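Local coordinates for succinoglycan biosynthesis protein (Bacillus cereus ATCC 14579, PDB 2QGM), which is of uncharacterised biochemical function but belongs to the erythromycin esterase-like family and may take part in succinoglycan biosynthesis, at residues A[111-114]-A[115-119]; A[175-178]-A[179-183]; A[262-265]-A[266-270]. All coordinates share one frame; numbering follows the deposited sequence.

How the interactions relate
All three interactions are local, and together they describe three neighbouring helices. Interaction 1 is buried and nearest of the three to the centre of the molecule, about 10 Å from it (centre to centre), where strand 108-111 of the large mixed sheet gives way to helix 115-127. Interaction 2 caps the start of helix 177-190 and is partly exposed; interaction 3 lies in the last two turns of helix 253-269 and is largely buried. Their chemistry follows their place: a carboxylate folded onto the main chain in 1, an aspartate cap and an amide pair on the more open flank in 2, threonine hydroxyls bonded to a helix carbonyl in 3. Trp115 packs on Ser179 and Ala262, while Leu175 and Phe180 reach Phe266 and Ile263, respectively.

Interaction 1: residues A[111-114]-A[115-119]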
# COMPACT_ATOMS: atom_id res chain seq x y z
N MSE A 111 2.47 -4.21 -2.52
CA MSE A 111 1.13 -4.00 -1.96
C MSE A 111 1.04 -4.25 -0.46
O MSE A 111 1.80 -5.03 0.09
CB MSE A 111 0.14 -4.93 -2.68
CG MSE A 111 -1.33 -4.73 -2.30
SE MSE A 111 -2.51 -6.01 -3.15
CE MSE A 111 -3.63 -4.79 -4.12
N GLU A 112 0.08 -3.57 0.18
CA GLU A 112 -0.17 -3.72 1.60
C GLU A 112 -0.96 -5.02 1.70
O GLU A 112 -2.19 -5.03 1.81
CB GLU A 112 -1.01 -2.53 2.11
CG GLU A 112 -1.24 -2.53 3.63
CD GLU A 112 -2.22 -1.45 4.09
OE1 GLU A 112 -2.54 -0.53 3.30
OE2 GLU A 112 -2.64 -1.51 5.26
N GLU A 113 -0.23 -6.12 1.64
CA GLU A 113 -0.77 -7.48 1.71
C GLU A 113 0.37 -8.29 2.31
O GLU A 113 1.54 -7.94 2.14
CB GLU A 113 -1.11 -7.98 0.30
CG GLU A 113 -1.60 -9.43 0.20
CD GLU A 113 -2.80 -9.71 1.08
OE1 GLU A 113 -2.63 -10.26 2.19
OE2 GLU A 113 -3.93 -9.37 0.66
N ASP A 114 0.04 -9.34 3.04
CA ASP A 114 1.07 -10.13 3.70
C ASP A 114 2.11 -10.75 2.78
O ASP A 114 1.81 -11.20 1.67
CB ASP A 114 0.44 -11.22 4.58
CG ASP A 114 -0.44 -10.63 5.69
OD1 ASP A 114 -0.20 -9.47 6.10
OD2 ASP A 114 -1.36 -11.34 6.15
N TRP A 115 3.35 -10.77 3.27
CA TRP A 115 4.50 -11.31 2.54
C TRP A 115 4.17 -12.63 1.85
O TRP A 115 4.36 -12.77 0.63
CB TRP A 115 5.67 -11.48 3.52
CG TRP A 115 6.90 -12.00 2.85
CD1 TRP A 115 7.27 -13.30 2.70
CD2 TRP A 115 7.87 -11.22 2.14
NE1 TRP A 115 8.41 -13.38 1.93
CE2 TRP A 115 8.80 -12.12 1.57
CE3 TRP A 115 8.04 -9.84 1.92
CZ2 TRP A 115 9.89 -11.69 0.80
CZ3 TRP A 115 9.13 -9.42 1.15
CH2 TRP A 115 10.03 -10.34 0.60
N GLY A 116 3.66 -13.59 2.62
CA GLY A 116 3.31 -14.89 2.07
C GLY A 116 2.33 -14.86 0.92
O GLY A 116 2.47 -15.60 -0.06
N ASN A 117 1.30 -14.03 1.05
CA ASN A 117 0.29 -13.89 0.00
C ASN A 117 0.98 -13.29 -1.21
O ASN A 117 0.65 -13.62 -2.35
CB ASN A 117 -0.83 -12.96 0.47
CG ASN A 117 -1.76 -13.64 1.45
OD1 ASN A 117 -2.49 -12.99 2.19
ND2 ASN A 117 -1.76 -14.97 1.44
N GLY A 118 1.94 -12.41 -0.95
CA GLY A 118 2.69 -11.79 -2.03
C GLY A 118 3.43 -12.81 -2.87
O GLY A 118 3.43 -12.71 -4.10
N LEU A 119 4.06 -13.78 -2.21
CA LEU A 119 4.81 -14.84 -2.89
C LEU A 119 3.89 -15.60 -3.86
O LEU A 119 4.29 -15.92 -4.97
CB LEU A 119 5.38 -15.83 -1.85
CG LEU A 119 6.40 -15.29 -0.83
CD1 LEU A 119 6.87 -16.41 0.10
CD2 LEU A 119 7.60 -14.69 -1.56
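Asp114 O receives the amide of Gly118, with N and O 2.9 Å apart. This is the first i to i+4 bond of helix 115-127, and it makes Asp114 the N-cap residue, although its carboxylate does no capping within the helix. With CG beside its own backbone N (chi1 -60°), Asp114 sends OD1 to the backbone N of Lys173, just beyond strand 166-171, from which it accepts a hydrogen bond. One residue before the cap, the Glu113 chain bends at its second torsion (chi2 56°) and brings its carboxylate back to the main chain. OE1 lies 2.9 Å from Asp114 N and accepts the N-H on the anti side, somewhat out of the carboxylate plane, which ties the glutamate to the main chain of the N-cap residue. The aliphatic part of Glu113 runs past Asn117, CG lying 3.6 Å from Asn117 CB, and the carboxylate and amide planes are 68° apart. The other oxygen, Glu113 OE2, accepts from Lys137 N, so both oxygens of this buried carboxylate have a backbone donor. The whole arrangement is a strand-to-helix corner: strand 108-111 leaves the eight-stranded mixed sheet through an inverse gamma turn centred on Glu112, closed by a weak bond from Glu113 N to Met111 O (2.8 Å), and helix 115-127 starts at Trp115, three residues after Glu112. The indole of Trp115, the first helical residue, projects from the corner and packs on Ala258 and Ala262 of helix 253-269, and its NE1 is hydrogen-bonded to Thr259 OG1 of the same helix.

Interaction 2: residues A[175-178]-A[179-183]; sequences LDQG and SFNKV
Asp176 and Ser179 meet at the N-terminus of helix 177-190, where Asp176 is the N-cap. The Asp176 CB points away from 179-183, but with CG set between the backbone N and the carbonyl carbon (chi1 71°) its carboxylate swings back over the first turn. Ser179 OG donates to Asp176 OD1 at 2.6 Å, nearly in line with the C-O bond, and Ser179 N adds a longer, weak capping bond to the same oxygen at 3.2 Å. OD1 is thus held by both the hydroxyl and the amide of one residue, and the negative carboxylate sits where it should be favoured by the helix dipole. Ser179 N also bonds to Asp176 O. Around the helix from this cap, Gln177 and Asn181 lie one turn apart on the more exposed flank. Bent at its second torsion, Gln177 reaches along the helix until NE2 is 2.7 Å from Asn181 OD1. Asn181 OD1 lies close to the Gln177 amide plane, while NE2 is tilted from the Asn181 carbonyl plane; the two amides stand almost perpendicular (83°), so the bond is made across the groups rather than by stacking them. The backbone bond from Asn181 N to Gln177 O also links the pair. The buried flank is apolar: Leu175 and Phe180 cross at about a right angle, Leu175 CB resting 4.0 Å from Phe180 CE2, and the phenyl ring has Tyr202 edge-to-face with it and Ile263 of helix 253-269 against it. The peptide oxygen of the cap residue, Asp176 O, approaches the ring obliquely, 3.5 Å from Phe180 CD2.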
# COMPACT_ATOMS: atom_id res chain seq x y z
N LEU A 175 2.34 -15.06 8.93
CA LEU A 175 3.37 -15.76 8.15
C LEU A 175 2.78 -17.12 7.84
O LEU A 175 2.56 -17.93 8.74
CB LEU A 175 4.65 -15.92 8.96
CG LEU A 175 5.43 -14.65 9.31
CD1 LEU A 175 6.56 -15.01 10.26
CD2 LEU A 175 5.96 -14.02 8.03
N ASP A 176 2.50 -17.36 6.57
CA ASP A 176 1.91 -18.62 6.13
C ASP A 176 2.97 -19.71 6.01
O ASP A 176 4.17 -19.44 6.02
CB ASP A 176 1.24 -18.42 4.77
CG ASP A 176 2.24 -18.23 3.65
OD1 ASP A 176 3.17 -17.41 3.82
OD2 ASP A 176 2.09 -18.89 2.60
N GLN A 177 2.51 -20.95 5.90
CA GLN A 177 3.41 -22.10 5.78
C GLN A 177 4.25 -21.96 4.51
O GLN A 177 5.40 -22.39 4.47
CB GLN A 177 2.59 -23.39 5.74
CG GLN A 177 3.41 -24.67 5.75
CD GLN A 177 4.32 -24.78 6.96
OE1 GLN A 177 3.91 -24.51 8.09
NE2 GLN A 177 5.57 -25.17 6.73
N GLY A 178 3.66 -21.35 3.49
CA GLY A 178 4.37 -21.15 2.24
C GLY A 178 5.66 -20.36 2.44
O GLY A 178 6.65 -20.61 1.75
N SER A 179 5.65 -19.42 3.38
CA SER A 179 6.84 -18.61 3.66
C SER A 179 7.96 -19.45 4.26
O SER A 179 9.10 -19.39 3.82
CB SER A 179 6.50 -17.45 4.60
OG SER A 179 5.65 -16.50 3.96
N PHE A 180 7.63 -20.24 5.28
CA PHE A 180 8.64 -21.09 5.90
C PHE A 180 9.19 -22.09 4.90
O PHE A 180 10.39 -22.38 4.88
CB PHE A 180 8.03 -21.80 7.10
CG PHE A 180 7.74 -20.89 8.25
CD1 PHE A 180 8.77 -20.47 9.10
CD2 PHE A 180 6.45 -20.42 8.47
CE1 PHE A 180 8.51 -19.60 10.15
CE2 PHE A 180 6.18 -19.54 9.52
CZ PHE A 180 7.21 -19.13 10.36
N ASN A 181 8.30 -22.63 4.06
CA ASN A 181 8.70 -23.59 3.04
C ASN A 181 9.56 -22.95 1.96
O ASN A 181 10.44 -23.60 1.39
CB ASN A 181 7.45 -24.23 2.42
CG ASN A 181 6.96 -25.43 3.20
OD1 ASN A 181 7.01 -25.45 4.43
ND2 ASN A 181 6.48 -26.45 2.49
N LYS A 182 9.32 -21.68 1.67
CA LYS A 182 10.12 -20.99 0.66
C LYS A 182 11.58 -21.07 1.09
O LYS A 182 12.47 -21.37 0.29
CB LYS A 182 9.69 -19.52 0.56
CG LYS A 182 10.26 -18.80 -0.64
CD LYS A 182 9.55 -19.25 -1.90
CE LYS A 182 10.07 -18.53 -3.13
NZ LYS A 182 9.36 -18.98 -4.36
N VAL A 183 11.82 -20.80 2.38
CA VAL A 183 13.17 -20.83 2.96
C VAL A 183 13.69 -22.25 3.06
O VAL A 183 14.79 -22.55 2.59
CB VAL A 183 13.20 -20.22 4.39
CG1 VAL A 183 14.63 -20.25 4.92
CG2 VAL A 183 12.66 -18.80 4.38

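Interaction 3: residues A[262-265]-A[266-270]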
# COMPACT_ATOMS: atom_id res chain seq x y z
N ALA A 262 11.86 -11.61 6.47
CA ALA A 262 10.49 -11.22 6.81
C ALA A 262 10.05 -11.94 8.08
O ALA A 262 9.30 -11.40 8.89
CB ALA A 262 9.55 -11.55 5.65
N ILE A 263 10.54 -13.16 8.24
CA ILE A 263 10.22 -13.94 9.42
C ILE A 263 10.90 -13.31 10.64
O ILE A 263 10.31 -13.22 11.71
CB ILE A 263 10.65 -15.40 9.22
CG1 ILE A 263 9.76 -16.04 8.14
CG2 ILE A 263 10.57 -16.17 10.54
CD1 ILE A 263 10.22 -17.38 7.62
N GLU A 264 12.14 -12.84 10.46
CA GLU A 264 12.85 -12.18 11.56
C GLU A 264 12.09 -10.90 11.91
O GLU A 264 11.85 -10.62 13.09
CB GLU A 264 14.28 -11.83 11.16
CG GLU A 264 15.08 -11.20 12.30
CD GLU A 264 16.46 -10.73 11.87
OE1 GLU A 264 17.11 -11.46 11.11
OE2 GLU A 264 16.89 -9.64 12.31
N LYS A 265 11.73 -10.12 10.90
CA LYS A 265 10.99 -8.88 11.12
C LYS A 265 9.72 -9.13 11.92
O LYS A 265 9.42 -8.41 12.87
CB LYS A 265 10.62 -8.22 9.78
CG LYS A 265 11.79 -7.64 9.01
CD LYS A 265 11.31 -6.95 7.73
CE LYS A 265 12.44 -6.30 6.96
NZ LYS A 265 13.45 -7.27 6.47
N PHE A 266 8.97 -10.16 11.54
CA PHE A 266 7.73 -10.49 12.24
C PHE A 266 7.95 -10.76 13.74
O PHE A 266 7.23 -10.23 14.58
CB PHE A 266 7.07 -11.70 11.55
CG PHE A 266 5.75 -12.11 12.15
CD1 PHE A 266 5.70 -13.02 13.21
CD2 PHE A 266 4.55 -11.60 11.65
CE1 PHE A 266 4.47 -13.43 13.74
CE2 PHE A 266 3.32 -12.00 12.18
CZ PHE A 266 3.28 -12.92 13.23
N THR A 267 8.96 -11.57 14.06
CA THR A 267 9.26 -11.90 15.45
C THR A 267 9.85 -10.72 16.23
O THR A 267 9.80 -10.68 17.46
CB THR A 267 10.23 -13.09 15.54
OG1 THR A 267 11.49 -12.74 14.95
CG2 THR A 267 9.65 -14.31 14.83
N THR A 268 10.43 -9.76 15.50
CA THR A 268 11.03 -8.59 16.13
C THR A 268 9.96 -7.53 16.41
O THR A 268 9.97 -6.87 17.45
CB THR A 268 12.12 -7.97 15.23
OG1 THR A 268 13.13 -8.95 14.96
CG2 THR A 268 12.76 -6.76 15.90
N MSE A 269 9.05 -7.38 15.46
CA MSE A 269 7.95 -6.43 15.55
C MSE A 269 7.01 -6.73 16.73
O MSE A 269 6.51 -5.82 17.39
CB MSE A 269 7.17 -6.47 14.23
CG MSE A 269 5.83 -5.76 14.21
SE MSE A 269 4.91 -6.12 12.52
CE MSE A 269 4.08 -7.80 13.05
N LEU A 270 6.80 -8.01 16.99
CA LEU A 270 5.89 -8.43 18.05
C LEU A 270 6.56 -8.80 19.37
O LEU A 270 5.94 -9.42 20.23
CB LEU A 270 5.03 -9.60 17.57
CG LEU A 270 4.13 -9.28 16.36
CD1 LEU A 270 3.36 -10.53 15.95
CD2 LEU A 270 3.17 -8.14 16.71
O HOH W 1 15.65 -8.12 14.15
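Different first torsions bring two successive threonines to one carbonyl, Glu264 O. Thr267 OG1 stands between its backbone N and carbonyl carbon (chi1 63°), whereas Thr268 OG1 lies beside its backbone N (chi1 -59°), and each hydroxyl donates to Glu264 O at 2.8 Å. They reach it differently: Thr267 OG1 is moderately tilted from the carbonyl plane, while Thr268 OG1 comes from above it, 47° out. Thr268 N makes the usual helical bond to the same oxygen at 2.9 Å, so three donors grip a single carbonyl. Both hydroxyls thus bond back to a main-chain carbonyl of the preceding turn, in the C-terminal part of helix 253-269, which ends at Met269. The side chains of Glu264 and Thr268 run side by side, pointing the same way. A water donates to both, lying 2.7 Å from Glu264 OE2 and 2.8 Å from Thr268 OG1, so that Thr268 OG1 accepts one hydrogen bond and donates another. On another side of the helix Phe266 N bonds to Ala262 O, and the ring carries Leu270 CD1 over one face, 3.6 Å above its plane and offset toward the rim. Tyr215 meets the same phenyl edge-to-face, and Thr267 packs against Ala230 of helix 220-236.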